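PDB 5E2F: beta-lactamase YbxI from Bacillus subtilis, which probably hydrolyses the beta-lactam ring of penicillin-type antibiotics, as a class D serine beta-lactamase of the penicillin-binding-protein superfamily. Local coordinates for residues Gly228-Phe233 with Tyr241-Asn246; Asp43-Asp48 with Val259-Lys264; Asn36-Asn41 with Lys60-Val65. All blocks are in the same frame, centred on the assembly; numbering follows the deposited sequence.

Contact 1: residues Gly228-Phe233 with Tyr241-Asn246; sequences GWFVGF and YVFVTN
F243 lies across the backbone of G232 and reaches F230 in the beta hairpin made by strands 228-236 and 239-247, two neighbouring strands of the central antiparallel sheet of the beta-lactamase fold. The strand axes run antiparallel. Two hydrogen-bonded pairs, F230 with T245 and G232 with F243, set the register; F230 N gives to T245 O at 2.9 Å, and G232 N gives to F243 O at 3.0 Å. Of all residues here F243 buries the most surface. Its first torsion (chi1 59°) places CG between the backbone N and the carbonyl carbon, which swings the ring over the facing strand. There one ring face covers G232: the glycine CA stands 4.0 Å from the centroid of the F243 ring, a CH-pi contact 24° off the ring normal. G232 has no side chain, and the ring lies directly against its backbone. F230 brings its CD2 to 3.4 Å from CE1 of F243, the two planes being near parallel but slid apart with little overlap. T258 of helix 251-264 touches both rings, and A254 packs on F230. The other sheet face carries W229, V231, F233, V242, V244 and N246, and helix 175-186 covers it through Q178, L182 and A186. V231 CG1 and V244 CG1 touch there at 3.9 Å. F233 presents the edge of its ring to V242 CG2. The polar ends at the far end of the hairpin are held from outside: W229 NE1 binds T76 O, and N246 OD1 accepts from R70 and Q75. N246 meanwhile brings ND2 over one face of the indole, its amide inclined 51° to the ring, with ND2 of N246 3.7 Å from CE2 of W229.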
# COMPACT_ATOMS: atom_id res chain seq x y z
N GLY A 228 -10.26 5.20 2.42
CA GLY A 228 -8.89 5.63 2.21
C GLY A 228 -7.93 4.75 2.97
O GLY A 228 -8.24 4.24 4.06
N TRP A 229 -6.74 4.62 2.42
CA TRP A 229 -5.68 3.83 3.00
C TRP A 229 -4.35 4.56 2.82
O TRP A 229 -4.13 5.26 1.82
CB TRP A 229 -5.48 2.57 2.18
CG TRP A 229 -6.56 1.54 2.15
CD1 TRP A 229 -7.56 1.42 1.21
CD2 TRP A 229 -6.67 0.38 3.01
NE1 TRP A 229 -8.30 0.27 1.46
CE2 TRP A 229 -7.75 -0.39 2.53
CE3 TRP A 229 -5.93 -0.08 4.11
CZ2 TRP A 229 -8.12 -1.61 3.12
CZ3 TRP A 229 -6.31 -1.29 4.70
CH2 TRP A 229 -7.40 -2.03 4.20
N PHE A 230 -3.44 4.33 3.77
CA PHE A 230 -2.03 4.62 3.54
C PHE A 230 -1.27 3.53 4.28
O PHE A 230 -1.45 3.38 5.49
CB PHE A 230 -1.65 6.03 4.02
CG PHE A 230 -0.21 6.39 3.76
CD1 PHE A 230 0.29 6.45 2.46
CD2 PHE A 230 0.65 6.70 4.81
CE1 PHE A 230 1.60 6.81 2.20
CE2 PHE A 230 1.97 7.07 4.56
CZ PHE A 230 2.45 7.13 3.27
N VAL A 231 -0.49 2.73 3.56
CA VAL A 231 0.14 1.54 4.13
C VAL A 231 1.60 1.55 3.75
O VAL A 231 1.97 1.99 2.67
CB VAL A 231 -0.57 0.24 3.66
CG1 VAL A 231 -2.07 0.32 3.95
CG2 VAL A 231 -0.34 -0.05 2.18
N GLY A 232 2.46 1.05 4.63
CA GLY A 232 3.87 1.10 4.28
C GLY A 232 4.77 0.85 5.48
O GLY A 232 4.42 0.08 6.40
N PHE A 233 5.94 1.50 5.43
CA PHE A 233 6.97 1.27 6.43
C PHE A 233 7.73 2.56 6.64
O PHE A 233 7.84 3.39 5.74
CB PHE A 233 8.14 0.39 5.91
CG PHE A 233 7.75 -0.72 5.00
CD1 PHE A 233 7.07 -1.77 5.51
CD2 PHE A 233 8.06 -0.71 3.64
CE1 PHE A 233 6.68 -2.79 4.75
CE2 PHE A 233 7.63 -1.78 2.82
CZ PHE A 233 6.93 -2.80 3.41
N TYR A 241 9.50 0.12 11.05
CA TYR A 241 8.14 -0.04 11.55
C TYR A 241 7.23 -0.21 10.36
O TYR A 241 7.41 0.47 9.34
CB TYR A 241 7.70 1.19 12.35
CG TYR A 241 8.60 1.53 13.49
CD1 TYR A 241 9.82 2.15 13.26
CD2 TYR A 241 8.23 1.25 14.81
CE1 TYR A 241 10.67 2.47 14.31
CE2 TYR A 241 9.05 1.59 15.86
CZ TYR A 241 10.28 2.19 15.61
OH TYR A 241 11.11 2.54 16.66
N VAL A 242 6.26 -1.10 10.47
CA VAL A 242 5.22 -1.28 9.45
C VAL A 242 3.98 -0.54 9.94
O VAL A 242 3.62 -0.65 11.12
CB VAL A 242 4.90 -2.78 9.25
CG1 VAL A 242 3.82 -2.96 8.17
CG2 VAL A 242 6.17 -3.57 8.89
N PHE A 243 3.33 0.21 9.05
CA PHE A 243 2.09 0.87 9.45
C PHE A 243 0.98 0.61 8.45
O PHE A 243 1.21 0.39 7.25
CB PHE A 243 2.24 2.40 9.63
CG PHE A 243 2.70 3.09 8.40
CD1 PHE A 243 1.81 3.43 7.39
CD2 PHE A 243 4.04 3.39 8.23
CE1 PHE A 243 2.24 4.02 6.22
CE2 PHE A 243 4.48 4.00 7.06
CZ PHE A 243 3.58 4.31 6.06
N VAL A 244 -0.25 0.63 8.95
CA VAL A 244 -1.45 0.60 8.12
C VAL A 244 -2.43 1.61 8.69
O VAL A 244 -2.79 1.53 9.87
CB VAL A 244 -2.09 -0.80 8.08
CG1 VAL A 244 -3.49 -0.75 7.41
CG2 VAL A 244 -1.18 -1.81 7.38
N THR A 245 -2.89 2.53 7.84
CA THR A 245 -3.94 3.48 8.21
C THR A 245 -5.11 3.29 7.26
O THR A 245 -4.92 3.18 6.04
CB THR A 245 -3.43 4.91 8.10
OG1 THR A 245 -2.33 5.02 9.00
CG2 THR A 245 -4.51 5.94 8.48
N ASN A 246 -6.32 3.23 7.79
CA ASN A 246 -7.51 3.00 6.98
C ASN A 246 -8.61 3.88 7.56
O ASN A 246 -8.77 3.94 8.78
CB ASN A 246 -7.84 1.50 7.01
CG ASN A 246 -9.26 1.19 6.63
OD1 ASN A 246 -10.09 0.99 7.51
ND2 ASN A 246 -9.55 1.14 5.32

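Contact 2: residues Asp43-Asp48 with Val259-Lys264; sequences DDEFKD and VDILKK. With CA (calcium ion), chain C; CA (calcium ion), chain D.
This is a calcium-linked salt bridge at the periphery of the fold, its centre about 19 Å from the centre of the chain, backed by a small apolar contact, and it joins the loop before strand 51-57 to the last turns of helix 251-264. E45 is its hub. Its OE2 binds calcium at 2.3 Å, while its OE1 takes a hydrogen bond from K264 NZ at 2.8 Å, met on the syn side and 22° out of the carboxylate plane; a second, weak bond runs from NZ to OE2. The E45 chain bends at chi2 (67°), which carries the carboxylate past D260 to the lysine, whose own chain is extended beyond CG. D44 OD2 binds the same calcium at 2.4 Å, and three waters also ligate it. Two of these waters donate to D260, one to each carboxylate oxygen, so that D260 serves as a second-shell residue. A further water bridges E45 O and D260 OD2. On the inner side I261 CG1 lies 3.6 Å from E45 CB, and I261 CD1 meets CE2 of F46, whose ring is stacked on Y66. K264 NZ probably also donates to N41 O. With D44, E45 and D260 gathered here, calcium and the lysine probably offset the negative charge, which is consistent with all three carboxylates being ionised.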
# COMPACT_ATOMS: atom_id res chain seq x y z
N ASP A 43 -5.69 8.87 19.38
CA ASP A 43 -7.07 9.32 19.26
C ASP A 43 -7.14 10.69 18.59
O ASP A 43 -7.98 10.91 17.70
CB ASP A 43 -7.72 9.47 20.65
CG ASP A 43 -8.07 8.16 21.30
OD1 ASP A 43 -7.67 7.08 20.83
OD2 ASP A 43 -8.76 8.24 22.35
N ASP A 44 -6.29 11.63 19.02
CA ASP A 44 -6.42 12.99 18.52
C ASP A 44 -6.14 13.06 17.03
O ASP A 44 -6.72 13.89 16.33
CB ASP A 44 -5.44 13.91 19.26
CG ASP A 44 -5.59 15.34 18.87
OD1 ASP A 44 -6.74 15.83 18.90
OD2 ASP A 44 -4.56 15.97 18.55
N GLU A 45 -5.26 12.21 16.53
CA GLU A 45 -4.87 12.27 15.13
C GLU A 45 -6.01 11.80 14.24
O GLU A 45 -6.02 12.14 13.05
CB GLU A 45 -3.57 11.50 14.88
CG GLU A 45 -2.34 12.21 15.54
CD GLU A 45 -2.36 12.22 17.04
OE1 GLU A 45 -2.39 11.13 17.64
OE2 GLU A 45 -2.37 13.32 17.65
N PHE A 46 -6.97 11.07 14.80
CA PHE A 46 -8.18 10.64 14.09
C PHE A 46 -9.36 11.56 14.32
O PHE A 46 -10.51 11.18 14.02
CB PHE A 46 -8.52 9.19 14.43
CG PHE A 46 -7.69 8.19 13.68
CD1 PHE A 46 -8.10 7.68 12.45
CD2 PHE A 46 -6.46 7.78 14.20
CE1 PHE A 46 -7.31 6.77 11.78
CE2 PHE A 46 -5.67 6.89 13.52
CZ PHE A 46 -6.08 6.40 12.30
N LYS A 47 -9.13 12.76 14.85
CA LYS A 47 -10.19 13.76 14.98
C LYS A 47 -11.08 13.80 13.74
O LYS A 47 -10.59 13.91 12.61
CB LYS A 47 -9.58 15.14 15.22
CG LYS A 47 -10.62 16.22 15.34
CD LYS A 47 -10.01 17.45 15.96
CE LYS A 47 -9.25 18.25 14.94
NZ LYS A 47 -10.15 19.29 14.35
N ASP A 48 -12.38 13.71 13.98
CA ASP A 48 -13.41 13.84 12.95
C ASP A 48 -13.36 12.73 11.91
O ASP A 48 -13.97 12.86 10.84
CB ASP A 48 -13.38 15.20 12.26
CG ASP A 48 -13.69 16.35 13.21
OD1 ASP A 48 -14.49 16.13 14.15
OD2 ASP A 48 -13.13 17.45 13.01
N VAL A 259 1.32 10.65 8.79
CA VAL A 259 2.47 11.52 8.98
C VAL A 259 2.37 12.25 10.30
O VAL A 259 3.37 12.42 11.01
CB VAL A 259 2.60 12.47 7.77
CG1 VAL A 259 3.61 13.60 8.06
CG2 VAL A 259 3.02 11.66 6.54
N ASP A 260 1.16 12.70 10.66
CA ASP A 260 0.95 13.35 11.96
C ASP A 260 1.38 12.40 13.09
O ASP A 260 2.15 12.78 13.98
CB ASP A 260 -0.53 13.72 12.05
CG ASP A 260 -0.90 14.58 13.25
OD1 ASP A 260 -0.05 14.90 14.09
OD2 ASP A 260 -2.11 14.93 13.36
N ILE A 261 0.91 11.15 13.07
CA ILE A 261 1.27 10.17 14.10
C ILE A 261 2.78 9.94 14.12
O ILE A 261 3.40 9.88 15.18
CB ILE A 261 0.51 8.85 13.88
CG1 ILE A 261 -1.00 9.05 14.07
CG2 ILE A 261 1.07 7.78 14.82
CD1 ILE A 261 -1.86 7.88 13.55
N LEU A 262 3.37 9.73 12.94
CA LEU A 262 4.80 9.41 12.87
C LEU A 262 5.66 10.56 13.36
O LEU A 262 6.72 10.33 13.95
CB LEU A 262 5.20 8.95 11.46
CG LEU A 262 4.54 7.65 10.98
CD1 LEU A 262 5.00 7.30 9.57
CD2 LEU A 262 4.78 6.47 11.95
N LYS A 263 5.21 11.81 13.15
CA LYS A 263 5.92 12.94 13.73
C LYS A 263 5.71 13.00 15.24
O LYS A 263 6.64 13.28 16.00
CB LYS A 263 5.47 14.27 13.09
CG LYS A 263 6.00 14.47 11.67
CD LYS A 263 5.39 15.72 11.05
CE LYS A 263 5.95 15.96 9.67
NZ LYS A 263 5.29 17.15 9.07
N LYS A 264 4.47 12.79 15.68
CA LYS A 264 4.13 12.85 17.11
C LYS A 264 5.00 11.89 17.90
O LYS A 264 5.38 12.18 19.04
CB LYS A 264 2.65 12.49 17.30
CG LYS A 264 2.17 12.41 18.74
CD LYS A 264 0.66 12.25 18.76
CE LYS A 264 0.11 12.10 20.18
NZ LYS A 264 -1.38 12.00 20.14
CA CA C . -2.31 15.61 17.79
CA CA D . -15.53 12.74 9.08
O HOH W 1 -4.27 13.94 11.84
O HOH W 2 -0.29 15.50 16.80
O HOH W 3 -3.26 15.86 15.62
O HOH W 4 -2.02 17.87 18.06
O HOH W 5 -14.02 14.42 8.34
O HOH W 6 -13.99 11.42 7.91

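Contact 3: residues Asn36-Asn41 with Lys60-Val65; sequences NVSKMN and KDQTFV
M40 packs over one face of the F64 ring where the 36-41 loop lies against strand 62-66, an outermost strand of the central sheet. CB of M40, a selenomethionine in this crystal, stands over the middle of the ring, 4.0 Å from the centroid of F64 and only 9° off the ring normal, a CH-pi contact. With CG beside the backbone N (chi1 -74°), SE of M40 comes obliquely to 4.6 Å from the centroid of the F64 ring, a Met-aromatic contact. F64 buries more surface here than any other residue. Its CB also touches V37 O at 3.2 Å, and CB of V37 packs on CB of F64. Farther along the strand, V37 CG2 rests against Q62 CB at 3.8 Å. The polar part centres on N36 OD1, which accepts from three donors: Q62 NE2 across the contact at 3.2 Å, S38 N at 3.0 Å, and S38 OG at 2.7 Å. The bond to S38 N makes an Asx turn that starts the 3-10 segment 37-39. The N36 and Q62 side chains run crosswise, their amide planes 63° apart, and the Q62 donor is tilted from the plane of the N36 carbonyl. A water joins V37 N to Q62 OE1, so both ends of the glutamine amide engage the loop. Outside this shell, L55 of strand 51-57 lies against V37 and M40, and K60 NZ binds L35 O. Three donors gripping one carbonyl oxygen probably hold the N36 amide in a single orientation and couple the loop's local turn to the strand through Q62.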
# COMPACT_ATOMS: atom_id res chain seq x y z
N ASN A 36 8.07 2.80 22.74
CA ASN A 36 7.37 1.55 23.04
C ASN A 36 5.98 1.69 22.45
O ASN A 36 5.13 2.40 23.01
CB ASN A 36 7.32 1.29 24.55
CG ASN A 36 6.64 0.01 24.89
OD1 ASN A 36 5.90 -0.55 24.09
ND2 ASN A 36 6.88 -0.48 26.11
N VAL A 37 5.74 1.01 21.33
CA VAL A 37 4.48 1.23 20.62
C VAL A 37 3.28 0.80 21.44
O VAL A 37 2.17 1.30 21.21
CB VAL A 37 4.44 0.57 19.23
CG1 VAL A 37 5.58 1.07 18.35
CG2 VAL A 37 4.41 -1.00 19.31
N SER A 38 3.46 -0.12 22.39
CA SER A 38 2.33 -0.55 23.21
C SER A 38 1.77 0.57 24.08
O SER A 38 0.66 0.44 24.60
CB SER A 38 2.70 -1.75 24.10
OG SER A 38 3.57 -1.35 25.14
N LYS A 39 2.50 1.68 24.23
CA LYS A 39 2.08 2.76 25.12
C LYS A 39 1.55 3.97 24.35
O LYS A 39 1.32 5.01 24.95
CB LYS A 39 3.23 3.16 26.02
CG LYS A 39 3.62 2.04 26.97
CD LYS A 39 4.64 2.48 27.98
CE LYS A 39 4.87 1.37 28.99
NZ LYS A 39 6.17 1.50 29.71
N MSE A 40 1.34 3.84 23.06
CA MSE A 40 0.94 4.97 22.23
C MSE A 40 -0.53 5.30 22.37
O MSE A 40 -1.35 4.47 22.81
CB MSE A 40 1.15 4.59 20.76
CG MSE A 40 2.58 4.56 20.32
SE MSE A 40 2.59 3.83 18.50
CE MSE A 40 1.92 5.35 17.57
N ASN A 41 -0.88 6.51 21.95
CA ASN A 41 -2.27 6.93 21.82
C ASN A 41 -2.36 7.81 20.58
O ASN A 41 -1.58 8.76 20.43
CB ASN A 41 -2.76 7.69 23.06
CG ASN A 41 -4.26 7.92 23.02
OD1 ASN A 41 -4.75 8.79 22.29
ND2 ASN A 41 -5.02 7.12 23.78
N LYS A 60 11.47 -4.87 17.92
CA LYS A 60 10.94 -5.34 19.20
C LYS A 60 9.81 -6.34 19.02
O LYS A 60 9.38 -6.94 20.01
CB LYS A 60 10.46 -4.17 20.05
CG LYS A 60 11.54 -3.12 20.40
CD LYS A 60 10.99 -2.16 21.46
CE LYS A 60 11.81 -0.90 21.64
NZ LYS A 60 11.16 0.07 22.61
N ASP A 61 9.32 -6.52 17.80
CA ASP A 61 8.18 -7.39 17.51
C ASP A 61 6.99 -7.06 18.41
O ASP A 61 6.52 -7.90 19.19
CB ASP A 61 8.54 -8.87 17.61
CG ASP A 61 7.43 -9.77 17.08
OD1 ASP A 61 6.65 -9.31 16.22
OD2 ASP A 61 7.33 -10.93 17.53
N GLN A 62 6.51 -5.82 18.31
CA GLN A 62 5.39 -5.36 19.10
C GLN A 62 4.47 -4.57 18.19
O GLN A 62 4.94 -3.83 17.33
CB GLN A 62 5.83 -4.38 20.17
CG GLN A 62 6.40 -4.96 21.39
CD GLN A 62 6.63 -3.87 22.39
OE1 GLN A 62 7.65 -3.21 22.34
NE2 GLN A 62 5.66 -3.67 23.30
N THR A 63 3.18 -4.70 18.41
CA THR A 63 2.18 -4.07 17.55
C THR A 63 1.18 -3.25 18.37
O THR A 63 0.59 -3.76 19.32
CB THR A 63 1.42 -5.13 16.76
OG1 THR A 63 2.36 -5.91 16.02
CG2 THR A 63 0.42 -4.48 15.81
N PHE A 64 0.98 -2.01 17.96
CA PHE A 64 -0.05 -1.14 18.48
C PHE A 64 -1.23 -1.12 17.51
O PHE A 64 -1.04 -0.99 16.30
CB PHE A 64 0.48 0.30 18.63
CG PHE A 64 -0.61 1.29 18.95
CD1 PHE A 64 -1.16 1.35 20.22
CD2 PHE A 64 -1.11 2.13 17.96
CE1 PHE A 64 -2.18 2.25 20.51
CE2 PHE A 64 -2.14 3.04 18.25
CZ PHE A 64 -2.67 3.09 19.52
N VAL A 65 -2.46 -1.22 18.04
CA VAL A 65 -3.67 -1.12 17.21
C VAL A 65 -4.63 -0.12 17.83
O VAL A 65 -4.97 -0.21 19.02
CB VAL A 65 -4.37 -2.48 17.04
CG1 VAL A 65 -5.63 -2.30 16.17
CG2 VAL A 65 -3.40 -3.51 16.44
O HOH W 7 7.71 -0.95 20.61

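How the contacts relate
Contact 1 is wholly buried near the middle of the chain, whereas contacts 2 and 3 lie farther out, their centres about 19 and 21 Å from the centre of the chain. Contacts 1 and 3 reach the same six-stranded sheet, one at inner strands and the other at an outermost strand; strand 239-247 of contact 1 leads along the chain to helix 251-264 of contact 2. F46 and T245 touch between contacts 1 and 2, while I261 packs on M40 between contacts 2 and 3. The chemistry changes accordingly: backbone pairing and aromatic rings inside, metal, carboxylates and water in contact 2, a side-chain amide network beside apolar packing in contact 3.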